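Local coordinates for RING finger protein unkempt homolog (Mus musculus, PDB 5ELK) that binds mRNA sequence-specifically through clustered CCCH zinc fingers and represses translation, shaping the early morphology of cortical neurons, at residues N98-A103 / F114-P119; G104-P107 / F111-F114. All coordinates share one frame; numbering follows the deposited sequence.

Contact 1 (N98-A103 / F114-P119). With ZN (zinc ion), chain E; nucleotides of chain B.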
ATOM      1  N   ASN A  98     -10.724   9.875  -6.769  1.00 38.82           N
ATOM      2  CA  ASN A  98     -12.023  10.084  -7.387  1.00 42.67           C
ATOM      3  C   ASN A  98     -13.121  10.352  -6.363  1.00 37.56           C
ATOM      4  O   ASN A  98     -13.999  11.180  -6.585  1.00 45.43           O
ATOM      5  CB  ASN A  98     -12.377   8.853  -8.213  1.00 48.99           C
ATOM      6  CG  ASN A  98     -12.955   9.203  -9.551  1.00 52.68           C
ATOM      7  OD1 ASN A  98     -14.096   8.861  -9.850  1.00 64.88           O
ATOM      8  ND2 ASN A  98     -12.170   9.882 -10.377  1.00 47.86           N
ATOM      9  N   ASP A  99     -13.064   9.648  -5.241  1.00 37.74           N
ATOM     10  CA  ASP A  99     -14.060   9.794  -4.187  1.00 46.82           C
ATOM     11  C   ASP A  99     -14.033  11.212  -3.635  1.00 47.36           C
ATOM     12  O   ASP A  99     -15.074  11.795  -3.320  1.00 45.22           O
ATOM     13  CB  ASP A  99     -13.783   8.804  -3.052  1.00 45.93           C
ATOM     14  CG  ASP A  99     -13.763   7.368  -3.521  1.00 53.08           C
ATOM     15  OD1 ASP A  99     -12.701   6.911  -4.008  1.00 46.37           O
ATOM     16  OD2 ASP A  99     -14.814   6.699  -3.406  1.00 61.78           O
ATOM     17  N   MET A 100     -12.828  11.754  -3.503  1.00 32.13           N
ATOM     18  CA  MET A 100     -12.653  13.085  -2.953  1.00 44.04           C
ATOM     19  C   MET A 100     -13.159  14.107  -3.958  1.00 43.39           C
ATOM     20  O   MET A 100     -13.751  15.123  -3.582  1.00 45.03           O
ATOM     21  CB  MET A 100     -11.176  13.340  -2.613  1.00 42.41           C
ATOM     22  CG  MET A 100     -10.861  14.773  -2.148  1.00 44.76           C
ATOM     23  SD  MET A 100     -11.610  15.235  -0.579  1.00 58.03           S
ATOM     24  CE  MET A 100     -10.580  14.357   0.602  1.00 40.40           C
ATOM     25  N   GLN A 101     -12.944  13.828  -5.240  1.00 46.91           N
ATOM     26  CA  GLN A 101     -13.283  14.785  -6.284  1.00 47.36           C
ATOM     27  C   GLN A 101     -14.795  14.887  -6.446  1.00 59.01           C
ATOM     28  O   GLN A 101     -15.315  15.927  -6.837  1.00 68.60           O
ATOM     29  CB  GLN A 101     -12.651  14.388  -7.611  1.00 42.01           C
ATOM     30  CG  GLN A 101     -12.246  15.568  -8.463  1.00 53.77           C
ATOM     31  CD  GLN A 101     -11.663  15.147  -9.802  1.00 65.88           C
ATOM     32  OE1 GLN A 101     -10.579  15.590 -10.184  1.00 74.42           O
ATOM     33  NE2 GLN A 101     -12.383  14.295 -10.526  1.00 60.56           N
ATOM     34  N   GLN A 102     -15.493  13.803  -6.128  1.00 54.28           N
ATOM     35  CA  GLN A 102     -16.942  13.759  -6.255  1.00 54.67           C
ATOM     36  C   GLN A 102     -17.660  14.259  -5.023  1.00 55.03           C
ATOM     37  O   GLN A 102     -18.612  15.036  -5.134  1.00 56.18           O
ATOM     38  CB  GLN A 102     -17.391  12.335  -6.520  1.00 57.50           C
ATOM     39  CG  GLN A 102     -17.080  11.890  -7.909  1.00 65.62           C
ATOM     40  CD  GLN A 102     -17.157  10.397  -8.066  1.00 71.77           C
ATOM     41  OE1 GLN A 102     -17.721   9.698  -7.229  1.00 80.66           O
ATOM     42  NE2 GLN A 102     -16.575   9.896  -9.140  1.00 71.41           N
ATOM     43  N   ALA A 103     -17.207  13.805  -3.855  1.00 52.72           N
ATOM     44  CA  ALA A 103     -17.923  14.043  -2.599  1.00 51.26           C
ATOM     45  C   ALA A 103     -17.304  15.135  -1.716  1.00 42.77           C
ATOM     46  O   ALA A 103     -18.008  15.763  -0.940  1.00 44.56           O
ATOM     47  CB  ALA A 103     -18.063  12.737  -1.814  1.00 48.30           C
ATOM     48  N   PHE A 114      -4.246   7.650  -3.251  1.00 28.05           N
ATOM     49  CA  PHE A 114      -4.478   8.645  -4.295  1.00 32.00           C
ATOM     50  C   PHE A 114      -4.394  10.070  -3.765  1.00 33.69           C
ATOM     51  O   PHE A 114      -4.450  10.311  -2.559  1.00 31.23           O
ATOM     52  CB  PHE A 114      -5.835   8.401  -4.941  1.00 34.97           C
ATOM     53  CG  PHE A 114      -5.917   7.087  -5.649  1.00 36.24           C
ATOM     54  CD1 PHE A 114      -6.247   5.932  -4.960  1.00 38.56           C
ATOM     55  CD2 PHE A 114      -5.628   6.996  -6.991  1.00 31.21           C
ATOM     56  CE1 PHE A 114      -6.307   4.719  -5.608  1.00 33.64           C
ATOM     57  CE2 PHE A 114      -5.681   5.778  -7.639  1.00 34.48           C
ATOM     58  CZ  PHE A 114      -6.024   4.643  -6.946  1.00 32.32           C
ATOM     59  N   ALA A 115      -4.264  11.020  -4.679  1.00 32.44           N
ATOM     60  CA  ALA A 115      -4.054  12.408  -4.299  1.00 27.09           C
ATOM     61  C   ALA A 115      -5.359  13.078  -3.894  1.00 25.31           C
ATOM     62  O   ALA A 115      -6.391  12.918  -4.541  1.00 29.56           O
ATOM     63  CB  ALA A 115      -3.388  13.163  -5.431  1.00 30.15           C
ATOM     64  N   HIS A 116      -5.300  13.815  -2.799  1.00 32.84           N
ATOM     65  CA  HIS A 116      -6.405  14.659  -2.383  1.00 33.19           C
ATOM     66  C   HIS A 116      -6.076  16.078  -2.806  1.00 32.76           C
ATOM     67  O   HIS A 116      -5.416  16.282  -3.823  1.00 37.60           O
ATOM     68  CB  HIS A 116      -6.629  14.515  -0.881  1.00 29.56           C
ATOM     69  CG  HIS A 116      -7.106  13.153  -0.493  1.00 35.57           C
ATOM     70  ND1 HIS A 116      -7.055  12.674   0.793  1.00 42.26           N
ATOM     71  CD2 HIS A 116      -7.641  12.162  -1.249  1.00 36.13           C
ATOM     72  CE1 HIS A 116      -7.542  11.444   0.820  1.00 37.12           C
ATOM     73  NE2 HIS A 116      -7.908  11.112  -0.403  1.00 35.98           N
ATOM     74  N   ILE A 117      -6.527  17.054  -2.037  1.00 38.23           N
ATOM     75  CA  ILE A 117      -6.383  18.443  -2.424  1.00 29.22           C
ATOM     76  C   ILE A 117      -5.177  19.020  -1.749  1.00 33.48           C
ATOM     77  O   ILE A 117      -4.888  18.692  -0.601  1.00 30.86           O
ATOM     78  CB  ILE A 117      -7.613  19.240  -2.002  1.00 42.60           C
ATOM     79  CG1 ILE A 117      -8.859  18.564  -2.581  1.00 39.25           C
ATOM     80  CG2 ILE A 117      -7.483  20.709  -2.423  1.00 37.42           C
ATOM     81  CD1 ILE A 117      -8.840  18.432  -4.091  1.00 44.47           C
ATOM     82  N   GLU A 118      -4.475  19.883  -2.473  1.00 35.35           N
ATOM     83  CA  GLU A 118      -3.325  20.572  -1.931  1.00 38.19           C
ATOM     84  C   GLU A 118      -3.725  21.193  -0.581  1.00 40.59           C
ATOM     85  O   GLU A 118      -4.696  21.948  -0.515  1.00 37.45           O
ATOM     86  CB  GLU A 118      -2.859  21.653  -2.907  1.00 32.20           C
ATOM     87  CG  GLU A 118      -1.596  22.386  -2.469  1.00 33.75           C
ATOM     88  CD  GLU A 118      -1.303  23.631  -3.292  1.00 40.88           C
ATOM     89  OE1 GLU A 118      -2.007  23.883  -4.298  1.00 38.87           O
ATOM     90  OE2 GLU A 118      -0.357  24.364  -2.924  1.00 38.24           O
ATOM     91  N   PRO A 119      -3.007  20.849   0.505  1.00 44.88           N
ATOM     92  CA  PRO A 119      -3.330  21.473   1.786  1.00 34.60           C
ATOM     93  C   PRO A 119      -2.676  22.845   1.865  1.00 39.31           C
ATOM     94  O   PRO A 119      -1.610  23.022   1.277  1.00 43.01           O
ATOM     95  CB  PRO A 119      -2.688  20.526   2.795  1.00 37.70           C
ATOM     96  CG  PRO A 119      -1.469  20.016   2.079  1.00 44.11           C
ATOM     97  CD  PRO A 119      -1.872  19.911   0.624  1.00 47.86           C
TER
HETATM   98 ZN    ZN E 403      -8.905   9.463  -1.188  1.00 45.95          ZN
ATOM     99  P     A B   4      -5.548  -0.826  -9.610  1.00 44.60           P
ATOM    100  OP1   A B   4      -5.483  -2.288  -9.328  1.00 61.42           O
ATOM    101  OP2   A B   4      -5.833  -0.335 -10.983  1.00 46.17           O
ATOM    102  O5'   A B   4      -6.645  -0.186  -8.641  1.00 42.11           O
ATOM    103  C5'   A B   4      -6.626  -0.454  -7.243  1.00 40.52           C
ATOM    104  C4'   A B   4      -7.877   0.025  -6.540  1.00 46.59           C
ATOM    105  O4'   A B   4      -7.961   1.479  -6.578  1.00 41.31           O
ATOM    106  C3'   A B   4      -9.213  -0.482  -7.087  1.00 45.66           C
ATOM    107  O3'   A B   4     -10.110  -0.526  -5.985  1.00 51.17           O
ATOM    108  C2'   A B   4      -9.652   0.669  -7.985  1.00 41.33           C
ATOM    109  O2'   A B   4     -11.040   0.698  -8.262  1.00 47.26           O
ATOM    110  C1'   A B   4      -9.209   1.863  -7.141  1.00 38.06           C
ATOM    111  N9    A B   4      -9.005   3.115  -7.871  1.00 40.80           N
ATOM    112  C8    A B   4      -8.441   3.281  -9.111  1.00 44.39           C
ATOM    113  N7    A B   4      -8.350   4.537  -9.477  1.00 43.60           N
ATOM    114  C5    A B   4      -8.877   5.256  -8.409  1.00 38.97           C
ATOM    115  C6    A B   4      -9.051   6.640  -8.198  1.00 37.97           C
ATOM    116  N6    A B   4      -8.706   7.570  -9.091  1.00 36.47           N
ATOM    117  N1    A B   4      -9.601   7.031  -7.019  1.00 34.34           N
ATOM    118  C2    A B   4      -9.941   6.079  -6.126  1.00 40.55           C
ATOM    119  N3    A B   4      -9.822   4.749  -6.212  1.00 37.53           N
ATOM    120  C4    A B   4      -9.276   4.389  -7.398  1.00 36.43           C
ATOM    121  P     U B   3      -1.369   2.262 -13.164  1.00 55.00           P
ATOM    122  OP1   U B   3      -2.690   2.717 -13.655  1.00 55.41           O
ATOM    123  OP2   U B   3      -0.127   3.019 -13.472  1.00 60.51           O
ATOM    124  O5'   U B   3      -1.483   2.169 -11.582  1.00 53.39           O
ATOM    125  C5'   U B   3      -1.079   0.998 -10.889  1.00 48.71           C
ATOM    126  C4'   U B   3      -1.983   0.732  -9.716  1.00 44.63           C
ATOM    127  O4'   U B   3      -1.782   1.773  -8.715  1.00 43.95           O
ATOM    128  C3'   U B   3      -3.473   0.748 -10.048  1.00 42.73           C
ATOM    129  O3'   U B   3      -4.155  -0.151  -9.169  1.00 42.59           O
ATOM    130  C2'   U B   3      -3.861   2.185  -9.711  1.00 40.17           C
ATOM    131  O2'   U B   3      -5.238   2.385  -9.469  1.00 39.41           O
ATOM    132  C1'   U B   3      -3.012   2.430  -8.464  1.00 38.20           C
ATOM    133  N1    U B   3      -2.750   3.849  -8.160  1.00 44.50           N
ATOM    134  C2    U B   3      -2.777   4.257  -6.830  1.00 42.07           C
ATOM    135  O2    U B   3      -2.995   3.496  -5.895  1.00 37.73           O
ATOM    136  N3    U B   3      -2.534   5.598  -6.613  1.00 41.04           N
ATOM    137  C4    U B   3      -2.287   6.561  -7.567  1.00 41.52           C
ATOM    138  O4    U B   3      -2.095   7.729  -7.218  1.00 39.94           O
ATOM    139  C5    U B   3      -2.280   6.058  -8.911  1.00 44.70           C
ATOM    140  C6    U B   3      -2.506   4.760  -9.161  1.00 40.36           C
TER
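Met100 and His116 form the close part of this contact, where helix 98-103 lies against the chain around the last zinc ligand, His116. The methyl CE of Met100 sits over one face of the imidazole, 3.9 Å from the centroid of the His116 ring and 14° off its normal, a CH-pi contact. It reaches there because CG is anti to the backbone N (chi1 174°) and the chain then bends at chi2 and chi3. The same ring binds zinc through NE2 at 2.1 Å. Outward the packing thins: Met100 CG meets Ile117 CG1 at 4.3 Å, and Ile117 is exposed.

At the RNA end, Asn98 N donates to N1 of A4 of chain B over 3.1 Å, nearly straight at 174°. The Phe114 ring lies between two bases, with CZ 3.3 Å from C5 of A4 and C2 of U3 of chain B on opposite faces. A leucine here would probably lose the flat ring held between the two bases, leaving both without their partner and A4 freer to shift from Asn98 N. Accepting a backbone N-H at N1 is consistent with a neutral adenine, unprotonated there.

Contact 2 (G104-P107 / F111-F114). With ZN (zinc ion), chain E; nucleotides of chain B.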
ATOM      1  N   GLY A 104     -16.001  15.367  -1.837  1.00 48.30           N
ATOM      2  CA  GLY A 104     -15.316  16.287  -0.945  1.00 50.81           C
ATOM      3  C   GLY A 104     -14.822  15.590   0.312  1.00 53.36           C
ATOM      4  O   GLY A 104     -14.367  16.243   1.252  1.00 52.67           O
ATOM      5  N   SER A 105     -14.917  14.261   0.325  1.00 52.65           N
ATOM      6  CA  SER A 105     -14.416  13.449   1.435  1.00 47.72           C
ATOM      7  C   SER A 105     -14.042  12.045   0.941  1.00 41.49           C
ATOM      8  O   SER A 105     -14.655  11.523   0.011  1.00 44.28           O
ATOM      9  CB  SER A 105     -15.465  13.348   2.545  1.00 46.55           C
ATOM     10  OG  SER A 105     -16.397  12.319   2.268  1.00 51.63           O
ATOM     11  N   CYS A 106     -13.036  11.444   1.570  1.00 41.75           N
ATOM     12  CA  CYS A 106     -12.565  10.109   1.197  1.00 36.98           C
ATOM     13  C   CYS A 106     -12.618   9.176   2.406  1.00 37.26           C
ATOM     14  O   CYS A 106     -12.169   9.550   3.482  1.00 38.54           O
ATOM     15  CB  CYS A 106     -11.134  10.185   0.666  1.00 38.05           C
ATOM     16  SG  CYS A 106     -10.431   8.592   0.232  1.00 37.35           S
ATOM     17  N   PRO A 107     -13.172   7.961   2.241  1.00 46.02           N
ATOM     18  CA  PRO A 107     -13.310   7.040   3.380  1.00 50.78           C
ATOM     19  C   PRO A 107     -11.992   6.434   3.867  1.00 46.00           C
ATOM     20  O   PRO A 107     -11.888   5.998   5.013  1.00 47.35           O
ATOM     21  CB  PRO A 107     -14.239   5.945   2.839  1.00 51.90           C
ATOM     22  CG  PRO A 107     -14.092   6.004   1.357  1.00 46.05           C
ATOM     23  CD  PRO A 107     -13.826   7.442   1.028  1.00 45.84           C
ATOM     24  N   PHE A 111      -4.917   7.019   4.555  1.00 42.84           N
ATOM     25  CA  PHE A 111      -4.331   5.811   3.988  1.00 30.93           C
ATOM     26  C   PHE A 111      -4.813   5.605   2.570  1.00 39.87           C
ATOM     27  O   PHE A 111      -4.617   4.538   1.985  1.00 43.88           O
ATOM     28  CB  PHE A 111      -4.657   4.601   4.862  1.00 32.78           C
ATOM     29  CG  PHE A 111      -4.136   4.718   6.267  1.00 34.67           C
ATOM     30  CD1 PHE A 111      -2.863   5.194   6.508  1.00 55.29           C
ATOM     31  CD2 PHE A 111      -4.924   4.380   7.343  1.00 37.07           C
ATOM     32  CE1 PHE A 111      -2.385   5.316   7.796  1.00 36.61           C
ATOM     33  CE2 PHE A 111      -4.447   4.497   8.633  1.00 39.18           C
ATOM     34  CZ  PHE A 111      -3.176   4.966   8.855  1.00 47.88           C
ATOM     35  N   CYS A 112      -5.429   6.639   2.009  1.00 40.22           N
ATOM     36  CA  CYS A 112      -5.731   6.646   0.589  1.00 37.52           C
ATOM     37  C   CYS A 112      -4.408   6.724  -0.151  1.00 34.30           C
ATOM     38  O   CYS A 112      -3.519   7.481   0.250  1.00 42.76           O
ATOM     39  CB  CYS A 112      -6.601   7.848   0.221  1.00 37.86           C
ATOM     40  SG  CYS A 112      -7.206   7.811  -1.493  1.00 33.70           S
ATOM     41  N   ALA A 113      -4.282   5.955  -1.230  1.00 25.52           N
ATOM     42  CA  ALA A 113      -3.051   5.930  -2.033  1.00 35.14           C
ATOM     43  C   ALA A 113      -3.124   6.936  -3.175  1.00 29.05           C
ATOM     44  O   ALA A 113      -2.187   7.053  -3.970  1.00 39.16           O
ATOM     45  CB  ALA A 113      -2.797   4.529  -2.589  1.00 26.12           C
ATOM     46  N   PHE A 114      -4.246   7.650  -3.251  1.00 28.05           N
ATOM     47  CA  PHE A 114      -4.478   8.645  -4.295  1.00 32.00           C
ATOM     48  C   PHE A 114      -4.394  10.070  -3.765  1.00 33.69           C
ATOM     49  O   PHE A 114      -4.450  10.311  -2.559  1.00 31.23           O
ATOM     50  CB  PHE A 114      -5.835   8.401  -4.941  1.00 34.97           C
ATOM     51  CG  PHE A 114      -5.917   7.087  -5.649  1.00 36.24           C
ATOM     52  CD1 PHE A 114      -6.247   5.932  -4.960  1.00 38.56           C
ATOM     53  CD2 PHE A 114      -5.628   6.996  -6.991  1.00 31.21           C
ATOM     54  CE1 PHE A 114      -6.307   4.719  -5.608  1.00 33.64           C
ATOM     55  CE2 PHE A 114      -5.681   5.778  -7.639  1.00 34.48           C
ATOM     56  CZ  PHE A 114      -6.024   4.643  -6.946  1.00 32.32           C
TER
HETATM   57 ZN    ZN E 403      -8.905   9.463  -1.188  1.00 45.95          ZN
ATOM     58  P     U B   3      -1.369   2.262 -13.164  1.00 55.00           P
ATOM     59  OP1   U B   3      -2.690   2.717 -13.655  1.00 55.41           O
ATOM     60  OP2   U B   3      -0.127   3.019 -13.472  1.00 60.51           O
ATOM     61  O5'   U B   3      -1.483   2.169 -11.582  1.00 53.39           O
ATOM     62  C5'   U B   3      -1.079   0.998 -10.889  1.00 48.71           C
ATOM     63  C4'   U B   3      -1.983   0.732  -9.716  1.00 44.63           C
ATOM     64  O4'   U B   3      -1.782   1.773  -8.715  1.00 43.95           O
ATOM     65  C3'   U B   3      -3.473   0.748 -10.048  1.00 42.73           C
ATOM     66  O3'   U B   3      -4.155  -0.151  -9.169  1.00 42.59           O
ATOM     67  C2'   U B   3      -3.861   2.185  -9.711  1.00 40.17           C
ATOM     68  O2'   U B   3      -5.238   2.385  -9.469  1.00 39.41           O
ATOM     69  C1'   U B   3      -3.012   2.430  -8.464  1.00 38.20           C
ATOM     70  N1    U B   3      -2.750   3.849  -8.160  1.00 44.50           N
ATOM     71  C2    U B   3      -2.777   4.257  -6.830  1.00 42.07           C
ATOM     72  O2    U B   3      -2.995   3.496  -5.895  1.00 37.73           O
ATOM     73  N3    U B   3      -2.534   5.598  -6.613  1.00 41.04           N
ATOM     74  C4    U B   3      -2.287   6.561  -7.567  1.00 41.52           C
ATOM     75  O4    U B   3      -2.095   7.729  -7.218  1.00 39.94           O
ATOM     76  C5    U B   3      -2.280   6.058  -8.911  1.00 44.70           C
ATOM     77  C6    U B   3      -2.506   4.760  -9.161  1.00 40.36           C
ATOM     78  P     A B   4      -5.548  -0.826  -9.610  1.00 44.60           P
ATOM     79  OP1   A B   4      -5.483  -2.288  -9.328  1.00 61.42           O
ATOM     80  OP2   A B   4      -5.833  -0.335 -10.983  1.00 46.17           O
ATOM     81  O5'   A B   4      -6.645  -0.186  -8.641  1.00 42.11           O
ATOM     82  C5'   A B   4      -6.626  -0.454  -7.243  1.00 40.52           C
ATOM     83  C4'   A B   4      -7.877   0.025  -6.540  1.00 46.59           C
ATOM     84  O4'   A B   4      -7.961   1.479  -6.578  1.00 41.31           O
ATOM     85  C3'   A B   4      -9.213  -0.482  -7.087  1.00 45.66           C
ATOM     86  O3'   A B   4     -10.110  -0.526  -5.985  1.00 51.17           O
ATOM     87  C2'   A B   4      -9.652   0.669  -7.985  1.00 41.33           C
ATOM     88  O2'   A B   4     -11.040   0.698  -8.262  1.00 47.26           O
ATOM     89  C1'   A B   4      -9.209   1.863  -7.141  1.00 38.06           C
ATOM     90  N9    A B   4      -9.005   3.115  -7.871  1.00 40.80           N
ATOM     91  C8    A B   4      -8.441   3.281  -9.111  1.00 44.39           C
ATOM     92  N7    A B   4      -8.350   4.537  -9.477  1.00 43.60           N
ATOM     93  C5    A B   4      -8.877   5.256  -8.409  1.00 38.97           C
ATOM     94  C6    A B   4      -9.051   6.640  -8.198  1.00 37.97           C
ATOM     95  N6    A B   4      -8.706   7.570  -9.091  1.00 36.47           N
ATOM     96  N1    A B   4      -9.601   7.031  -7.019  1.00 34.34           N
ATOM     97  C2    A B   4      -9.941   6.079  -6.126  1.00 40.55           C
ATOM     98  N3    A B   4      -9.822   4.749  -6.212  1.00 37.53           N
ATOM     99  C4    A B   4      -9.276   4.389  -7.398  1.00 36.43           C
ATOM    100  P     G B   5     -10.994  -1.819  -5.656  1.00 50.04           P
ATOM    101  OP1   G B   5     -10.922  -2.807  -6.768  1.00 61.42           O
ATOM    102  OP2   G B   5     -12.325  -1.312  -5.231  1.00 52.90           O
ATOM    103  O5'   G B   5     -10.307  -2.401  -4.340  1.00 51.51           O
ATOM    104  C5'   G B   5      -9.254  -3.354  -4.420  1.00 49.75           C
ATOM    105  C4'   G B   5      -8.496  -3.453  -3.118  1.00 51.71           C
ATOM    106  O4'   G B   5      -7.616  -2.302  -2.988  1.00 48.57           O
ATOM    107  C3'   G B   5      -9.357  -3.482  -1.851  1.00 57.13           C
ATOM    108  O3'   G B   5      -8.759  -4.343  -0.880  1.00 62.99           O
ATOM    109  C2'   G B   5      -9.285  -2.039  -1.359  1.00 54.55           C
ATOM    110  O2'   G B   5      -9.486  -1.880   0.033  1.00 56.73           O
ATOM    111  C1'   G B   5      -7.868  -1.641  -1.766  1.00 52.89           C
ATOM    112  N9    G B   5      -7.691  -0.200  -1.978  1.00 49.96           N
ATOM    113  C8    G B   5      -8.256   0.566  -2.971  1.00 42.66           C
ATOM    114  N7    G B   5      -7.908   1.818  -2.901  1.00 35.68           N
ATOM    115  C5    G B   5      -7.070   1.888  -1.796  1.00 37.31           C
ATOM    116  C6    G B   5      -6.387   2.996  -1.228  1.00 31.85           C
ATOM    117  O6    G B   5      -6.393   4.169  -1.598  1.00 35.06           O
ATOM    118  N1    G B   5      -5.645   2.635  -0.112  1.00 29.74           N
ATOM    119  C2    G B   5      -5.560   1.357   0.387  1.00 40.67           C
ATOM    120  N2    G B   5      -4.785   1.205   1.470  1.00 38.65           N
ATOM    121  N3    G B   5      -6.188   0.312  -0.132  1.00 39.38           N
ATOM    122  C4    G B   5      -6.920   0.648  -1.216  1.00 41.92           C
TER
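The zinc site of a CCCH finger brings these two loops together, and its metal bonds are what join them. Cys106 SG binds the zinc ion at 2.3 Å, and Cys112 SG binds it from the other loop at 2.4 Å. With chi1 at 178° and -172°, Cys106 and Cys112 both extend their sulfurs away from the backbone N, toward the metal. Across the contact Cys106 SG and Cys112 SG are 3.7 Å apart, a separation set by their shared zinc and far too long for a disulfide. Cys97 and His116 complete the four ligands.

The spacing of these ligands along the chain is the C-x8-C-x5-C-x3-H pattern of the family, and the loop from Phe111 to Phe114 combines metal binding with base recognition. Phe114 N donates to Cys112 SG, an N-H...S bond that probably eases the negative charge on the thiolate. The neighbouring backbone groups face the RNA. Ala113 N donates to O6 of G5 of chain B over 2.8 Å, while N1 of the same guanine donates to Phe111 O at 3.0 Å; N2 adds a weak bond to that carbonyl. This donor and acceptor pattern matches the guanine edge, whereas an adenine would offer an amino group where O6 accepts. Ala113 O accepts a hydrogen bond from N3 of U3 of chain B at 3.0 Å with an angle of 161°. On the protein side, Lys93 pairs with Ala113 through the backbone, and the Phe111 ring meets that of Tyr14.

How the contacts relate
Both contacts belong to one zinc finger, have centres about 6 Å apart and share Phe114. Contact 1 lies at the surface, none of its touching residues being buried, and joins a helix to a loop by apolar and CH-pi packing over 170 Å². Contact 2 joins two loops over 65 Å², is partly buried through Cys112, and depends on metal coordination. One zinc ion takes a ligand from contact 1 and two from contact 2. They also touch directly, with Met100 SD 3.6 Å from Ser105 N. Toward RNA, contact 1 supplies the helix-start amide, contact 2 one backbone donor and two carbonyl acceptors; the Phe114 ring between two bases is common to both.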